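Local coordinates for protein BB_2cx5_001 (Thermus thermophilus, PDB 3RI0) that is a computationally designed scaffold intended to present a grafted linear HIV epitope, built on an aminoacyl-tRNA editing-domain fold, at residues 113-118 / 142-147; 65-70 / 120-125. The protein carries 6 engineered substitutions. All blocks are in the same frame, centred on the assembly; numbering follows the deposited sequence.

In the fold
Following the chain from the N terminus, strand 59-65 ends in the turn of 65-70, the first half of contact 2. After helices 72-79 and 88-95 comes strand 113-116, which pairs parallel with strand 59-65 in the mixed sheet and opens contact 1. The loop 120-125 then closes contact 2 across 49 residues, and helix 140-147 closes contact 1 across 23. The two closures therefore cross rather than nest. Contact 1 ties the sheet to the helix in the buried interior, whereas contact 2 joins two surface loops. Asn68 of contact 2 bonds through ND2 to Asp116 and Asp118 of contact 1, and Leu120 packs on Leu115 and Leu144.

Contact 1: residues 113-118 / 142-147; sequences AYLDED and ELLALT
Leu115 sets its two methyls against two neighbouring leucines of helix 140-147. Its CD1 meets Leu143 CD2 at 3.4 Å, the two side chains crossing obliquely, while its CD2 presses on Leu144 CD2, also at 3.4 Å, with these chains nearly perpendicular. Both carbon pairs are tighter than ordinary van der Waals contact. Leu115 CG lies anti to the backbone N (chi1 180°), but chi2 near 100° is not staggered, so the placing of the methyls, and the tightness of both pairs, is doubtful. The CA-CB bond of Leu144 points neither at the strand nor away from it, yet CD2 reaches Leu115. The arrangement is a helix laid against one face of the mixed sheet of the editing-domain fold: the axes of 113-116 and 142-147 run antiparallel at 167°, 9.7 Å apart. Strand 113-116 itself sits between strands 59-65 and 150-152, and Leu63 of the former touches both Leu115 and Thr147. Packing is looser at the start of the strand, where Ala113 CB comes no nearer than 4.4 Å to Thr147 O. There Thr147 turns its hydroxyl back to its own helix: OG1 donates to Leu143 O at 2.8 Å, while Thr147 N reaches that oxygen from the opposite face of the carbonyl plane. On the more open side the Leu144 side chain, partly exposed, lies about 4 Å from a bound glycerol, probably from the crystallisation liquor.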
loop_
_atom_site.group_PDB
_atom_site.type_symbol
_atom_site.label_atom_id
_atom_site.label_comp_id
_atom_site.label_asym_id
_atom_site.label_seq_id
_atom_site.Cartn_x
_atom_site.Cartn_y
_atom_site.Cartn_z
ATOM N N ALA A 113 8.819 -4.008 5.278
ATOM C CA ALA A 113 8.364 -2.987 4.342
ATOM C C ALA A 113 9.285 -1.802 4.085
ATOM O O ALA A 113 10.156 -1.474 4.896
ATOM C CB ALA A 113 6.998 -2.480 4.767
ATOM N N TYR A 114 9.065 -1.160 2.939
ATOM C CA TYR A 114 9.828 0.013 2.530
ATOM C C TYR A 114 8.884 1.099 2.034
ATOM O O TYR A 114 7.851 0.810 1.428
ATOM C CB TYR A 114 10.837 -0.375 1.460
ATOM C CG TYR A 114 11.772 -1.450 1.955
ATOM C CD1 TYR A 114 11.384 -2.791 1.957
ATOM C CD2 TYR A 114 13.014 -1.123 2.489
ATOM C CE1 TYR A 114 12.215 -3.783 2.477
ATOM C CE2 TYR A 114 13.847 -2.102 3.013
ATOM C CZ TYR A 114 13.445 -3.427 3.008
ATOM O OH TYR A 114 14.280 -4.390 3.521
ATOM N N LEU A 115 9.241 2.354 2.292
ATOM C CA LEU A 115 8.400 3.484 1.916
ATOM C C LEU A 115 9.072 4.518 1.020
ATOM O O LEU A 115 10.051 5.158 1.408
ATOM C CB LEU A 115 7.886 4.177 3.184
ATOM C CG LEU A 115 6.982 5.410 3.042
ATOM C CD1 LEU A 115 5.546 5.011 3.246
ATOM C CD2 LEU A 115 7.350 6.448 4.082
ATOM N N ASP A 116 8.510 4.676 -0.174
ATOM C CA ASP A 116 8.961 5.638 -1.182
ATOM C C ASP A 116 9.105 6.982 -0.483
ATOM O O ASP A 116 8.101 7.558 -0.061
ATOM C CB ASP A 116 7.884 5.745 -2.273
ATOM C CG ASP A 116 8.221 6.749 -3.373
ATOM O OD1 ASP A 116 9.038 7.674 -3.150
ATOM O OD2 ASP A 116 7.637 6.608 -4.474
ATOM N N GLU A 117 10.334 7.486 -0.379
ATOM C CA GLU A 117 10.569 8.769 0.300
ATOM C C GLU A 117 9.684 9.917 -0.174
ATOM O O GLU A 117 9.421 10.849 0.586
ATOM C CB GLU A 117 12.048 9.178 0.208
ATOM C CG GLU A 117 12.708 9.042 -1.170
ATOM C CD GLU A 117 14.165 9.529 -1.154
ATOM O OE1 GLU A 117 14.930 9.147 -0.238
ATOM O OE2 GLU A 117 14.541 10.297 -2.062
ATOM N N ASP A 118 9.210 9.860 -1.414
ATOM C CA ASP A 118 8.344 10.919 -1.928
ATOM C C ASP A 118 7.018 11.006 -1.183
ATOM O O ASP A 118 6.360 12.043 -1.210
ATOM C CB ASP A 118 8.081 10.732 -3.426
ATOM C CG ASP A 118 9.300 11.064 -4.282
ATOM O OD1 ASP A 118 10.332 11.506 -3.722
ATOM O OD2 ASP A 118 9.226 10.881 -5.515
ATOM N N GLU A 142 1.978 8.270 10.485
ATOM C CA GLU A 142 1.116 7.172 10.900
ATOM C C GLU A 142 1.371 5.962 10.023
ATOM O O GLU A 142 1.522 4.853 10.520
ATOM C CB GLU A 142 -0.353 7.582 10.818
ATOM C CG GLU A 142 -0.732 8.692 11.794
ATOM C CD GLU A 142 -2.188 9.111 11.689
ATOM O OE1 GLU A 142 -2.617 9.538 10.594
ATOM O OE2 GLU A 142 -2.901 9.015 12.710
ATOM N N LEU A 143 1.435 6.173 8.716
ATOM C CA LEU A 143 1.681 5.072 7.791
ATOM C C LEU A 143 2.930 4.308 8.231
ATOM O O LEU A 143 2.933 3.075 8.243
ATOM C CB LEU A 143 1.851 5.605 6.358
ATOM C CG LEU A 143 2.053 4.552 5.258
ATOM C CD1 LEU A 143 0.864 3.590 5.235
ATOM C CD2 LEU A 143 2.204 5.230 3.913
ATOM N N LEU A 144 3.982 5.043 8.590
ATOM C CA LEU A 144 5.231 4.432 9.039
ATOM C C LEU A 144 5.064 3.688 10.355
ATOM O O LEU A 144 5.663 2.626 10.547
ATOM C CB LEU A 144 6.321 5.500 9.207
ATOM C CG LEU A 144 6.931 6.091 7.937
ATOM C CD1 LEU A 144 7.852 7.252 8.288
ATOM C CD2 LEU A 144 7.693 4.996 7.189
ATOM N N ALA A 145 4.262 4.246 11.264
ATOM C CA ALA A 145 4.036 3.612 12.559
ATOM C C ALA A 145 3.230 2.330 12.388
ATOM O O ALA A 145 3.409 1.373 13.129
ATOM C CB ALA A 145 3.300 4.566 13.498
ATOM N N LEU A 146 2.343 2.328 11.401
ATOM C CA LEU A 146 1.485 1.184 11.105
ATOM C C LEU A 146 2.242 0.044 10.462
ATOM O O LEU A 146 2.108 -1.118 10.845
ATOM C CB LEU A 146 0.376 1.596 10.136
ATOM C CG LEU A 146 -0.961 2.099 10.649
ATOM C CD1 LEU A 146 -1.764 2.638 9.473
ATOM C CD2 LEU A 146 -1.701 0.958 11.341
ATOM N N THR A 147 3.028 0.391 9.455
ATOM C CA THR A 147 3.781 -0.585 8.688
ATOM C C THR A 147 5.170 -0.893 9.239
ATOM O O THR A 147 5.735 -1.948 8.951
ATOM C CB THR A 147 3.935 -0.091 7.246
ATOM O OG1 THR A 147 4.701 1.120 7.245
ATOM C CG2 THR A 147 2.569 0.190 6.631
#

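Contact 2: residues 65-70 / 120-125; sequences SGKNRL and LGYPEV
Lys67 and Tyr122 approach from opposite directions and meet at their polar ends, where Lys67 NZ gives a weak hydrogen bond to Tyr122 OH at 3.3 Å. The lysine reaches that far because its chain is fully extended beyond CG, every torsion from chi2 to chi4 being close to 180°. Its first torsion is the less usual one: at chi1 79° CG sits between the backbone N and the carbonyl carbon. The chain draws nearer the phenol oxygen step by step, Lys67 CE lying 3.8 Å from Tyr122 OH. On the other side, Tyr122 CG is anti to the carbonyl carbon (chi1 -53°), and the ring, set nearly perpendicular to the CA-CB-CG plane, carries its hydroxyl over to the turn. Lys67 occupies the third position of a type I beta turn from Ser65 to Asn68, which leads out of strand 59-65 toward helix 72-79; Tyr122 belongs to the loop between strands 113-116 and 125-128. The turn is closed by Asn68 N bonding to Ser65 O at 3.1 Å. Ser65 adds a weak side-chain bond, its OG accepting from Lys67 N at 3.3 Å, and the same OG is hydrogen-bonded to Gly45 O. Lys67 is exposed and Tyr122 partly so, the tyrosine also resting on Gln46, and the two segments bury just 79 Å² between them.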
loop_
_atom_site.group_PDB
_atom_site.type_symbol
_atom_site.label_atom_id
_atom_site.label_comp_id
_atom_site.label_asym_id
_atom_site.label_seq_id
_atom_site.Cartn_x
_atom_site.Cartn_y
_atom_site.Cartn_z
ATOM N N SER A 65 4.649 5.923 -4.202
ATOM C CA SER A 65 3.805 7.060 -4.519
ATOM C C SER A 65 3.029 6.714 -5.788
ATOM O O SER A 65 3.529 6.005 -6.657
ATOM C CB SER A 65 4.657 8.304 -4.759
ATOM O OG SER A 65 3.858 9.376 -5.232
ATOM N N GLY A 66 1.804 7.207 -5.893
ATOM C CA GLY A 66 1.023 6.936 -7.083
ATOM C C GLY A 66 1.627 7.560 -8.335
ATOM O O GLY A 66 1.314 7.151 -9.444
ATOM N N LYS A 67 2.517 8.531 -8.169
ATOM C CA LYS A 67 3.126 9.193 -9.323
ATOM C C LYS A 67 4.499 8.621 -9.681
ATOM O O LYS A 67 5.238 9.231 -10.465
ATOM C CB LYS A 67 3.295 10.685 -9.050
ATOM C CG LYS A 67 4.506 10.965 -8.182
ATOM C CD LYS A 67 4.618 12.413 -7.759
ATOM C CE LYS A 67 5.689 12.538 -6.698
ATOM N NZ LYS A 67 5.736 13.876 -6.069
ATOM N N ASN A 68 4.855 7.480 -9.093
ATOM C CA ASN A 68 6.148 6.864 -9.386
ATOM C C ASN A 68 5.991 5.388 -9.687
ATOM O O ASN A 68 5.013 4.762 -9.303
ATOM C CB ASN A 68 7.120 6.975 -8.204
ATOM C CG ASN A 68 7.374 8.410 -7.768
ATOM O OD1 ASN A 68 7.452 9.327 -8.590
ATOM N ND2 ASN A 68 7.534 8.605 -6.462
ATOM N N ARG A 69 6.961 4.826 -10.391
ATOM C CA ARG A 69 6.928 3.401 -10.650
ATOM C C ARG A 69 8.190 2.848 -9.978
ATOM O O ARG A 69 9.258 3.466 -10.009
ATOM C CB ARG A 69 6.839 3.096 -12.158
ATOM C CG ARG A 69 7.878 3.733 -13.061
ATOM C CD ARG A 69 7.271 4.267 -14.389
ATOM N NE ARG A 69 5.910 3.803 -14.692
ATOM C CZ ARG A 69 5.250 4.105 -15.812
ATOM N NH1 ARG A 69 5.818 4.865 -16.740
ATOM N NH2 ARG A 69 4.013 3.663 -15.998
ATOM N N LEU A 70 8.030 1.708 -9.316
ATOM C CA LEU A 70 9.111 1.071 -8.579
ATOM C C LEU A 70 10.345 0.674 -9.382
ATOM O O LEU A 70 10.250 -0.052 -10.369
ATOM C CB LEU A 70 8.586 -0.170 -7.864
ATOM C CG LEU A 70 9.639 -0.903 -7.030
ATOM C CD1 LEU A 70 10.093 -0.013 -5.866
ATOM C CD2 LEU A 70 9.057 -2.200 -6.510
ATOM N N LEU A 120 6.644 10.987 2.022
ATOM C CA LEU A 120 6.828 11.839 3.201
ATOM C C LEU A 120 6.636 13.297 2.780
ATOM O O LEU A 120 6.545 14.196 3.615
ATOM C CB LEU A 120 8.233 11.660 3.785
ATOM C CG LEU A 120 8.740 10.249 4.100
ATOM C CD1 LEU A 120 10.141 10.333 4.668
ATOM C CD2 LEU A 120 7.820 9.567 5.084
ATOM N N GLY A 121 6.549 13.510 1.469
ATOM C CA GLY A 121 6.383 14.847 0.930
ATOM C C GLY A 121 5.015 15.486 1.095
ATOM O O GLY A 121 4.825 16.637 0.698
ATOM N N TYR A 122 4.055 14.774 1.674
ATOM C CA TYR A 122 2.730 15.356 1.849
ATOM C C TYR A 122 2.268 15.371 3.296
ATOM O O TYR A 122 2.827 14.677 4.144
ATOM C CB TYR A 122 1.701 14.591 1.021
ATOM C CG TYR A 122 2.046 14.426 -0.440
ATOM C CD1 TYR A 122 2.762 13.316 -0.883
ATOM C CD2 TYR A 122 1.630 15.361 -1.383
ATOM C CE1 TYR A 122 3.046 13.136 -2.232
ATOM C CE2 TYR A 122 1.908 15.194 -2.735
ATOM C CZ TYR A 122 2.616 14.072 -3.151
ATOM O OH TYR A 122 2.856 13.858 -4.488
ATOM N N PRO A 123 1.241 16.186 3.593
ATOM C CA PRO A 123 0.683 16.294 4.944
ATOM C C PRO A 123 -0.150 15.051 5.258
ATOM O O PRO A 123 -0.404 14.722 6.415
ATOM C CB PRO A 123 -0.150 17.576 4.872
ATOM C CG PRO A 123 -0.557 17.635 3.439
ATOM C CD PRO A 123 0.714 17.256 2.728
ATOM N N GLU A 124 -0.584 14.364 4.207
ATOM C CA GLU A 124 -1.352 13.137 4.364
ATOM C C GLU A 124 -1.415 12.397 3.037
ATOM O O GLU A 124 -1.292 13.009 1.979
ATOM C CB GLU A 124 -2.772 13.421 4.859
ATOM C CG GLU A 124 -3.791 13.502 3.748
ATOM C CD GLU A 124 -4.279 14.898 3.513
ATOM O OE1 GLU A 124 -5.021 15.416 4.380
ATOM O OE2 GLU A 124 -3.921 15.482 2.470
ATOM N N VAL A 125 -1.606 11.081 3.102
ATOM C CA VAL A 125 -1.677 10.241 1.909
ATOM C C VAL A 125 -2.885 9.308 2.012
ATOM O O VAL A 125 -3.455 9.134 3.096
ATOM C CB VAL A 125 -0.384 9.389 1.744
ATOM C CG1 VAL A 125 0.797 10.276 1.372
ATOM C CG2 VAL A 125 -0.075 8.660 3.032
#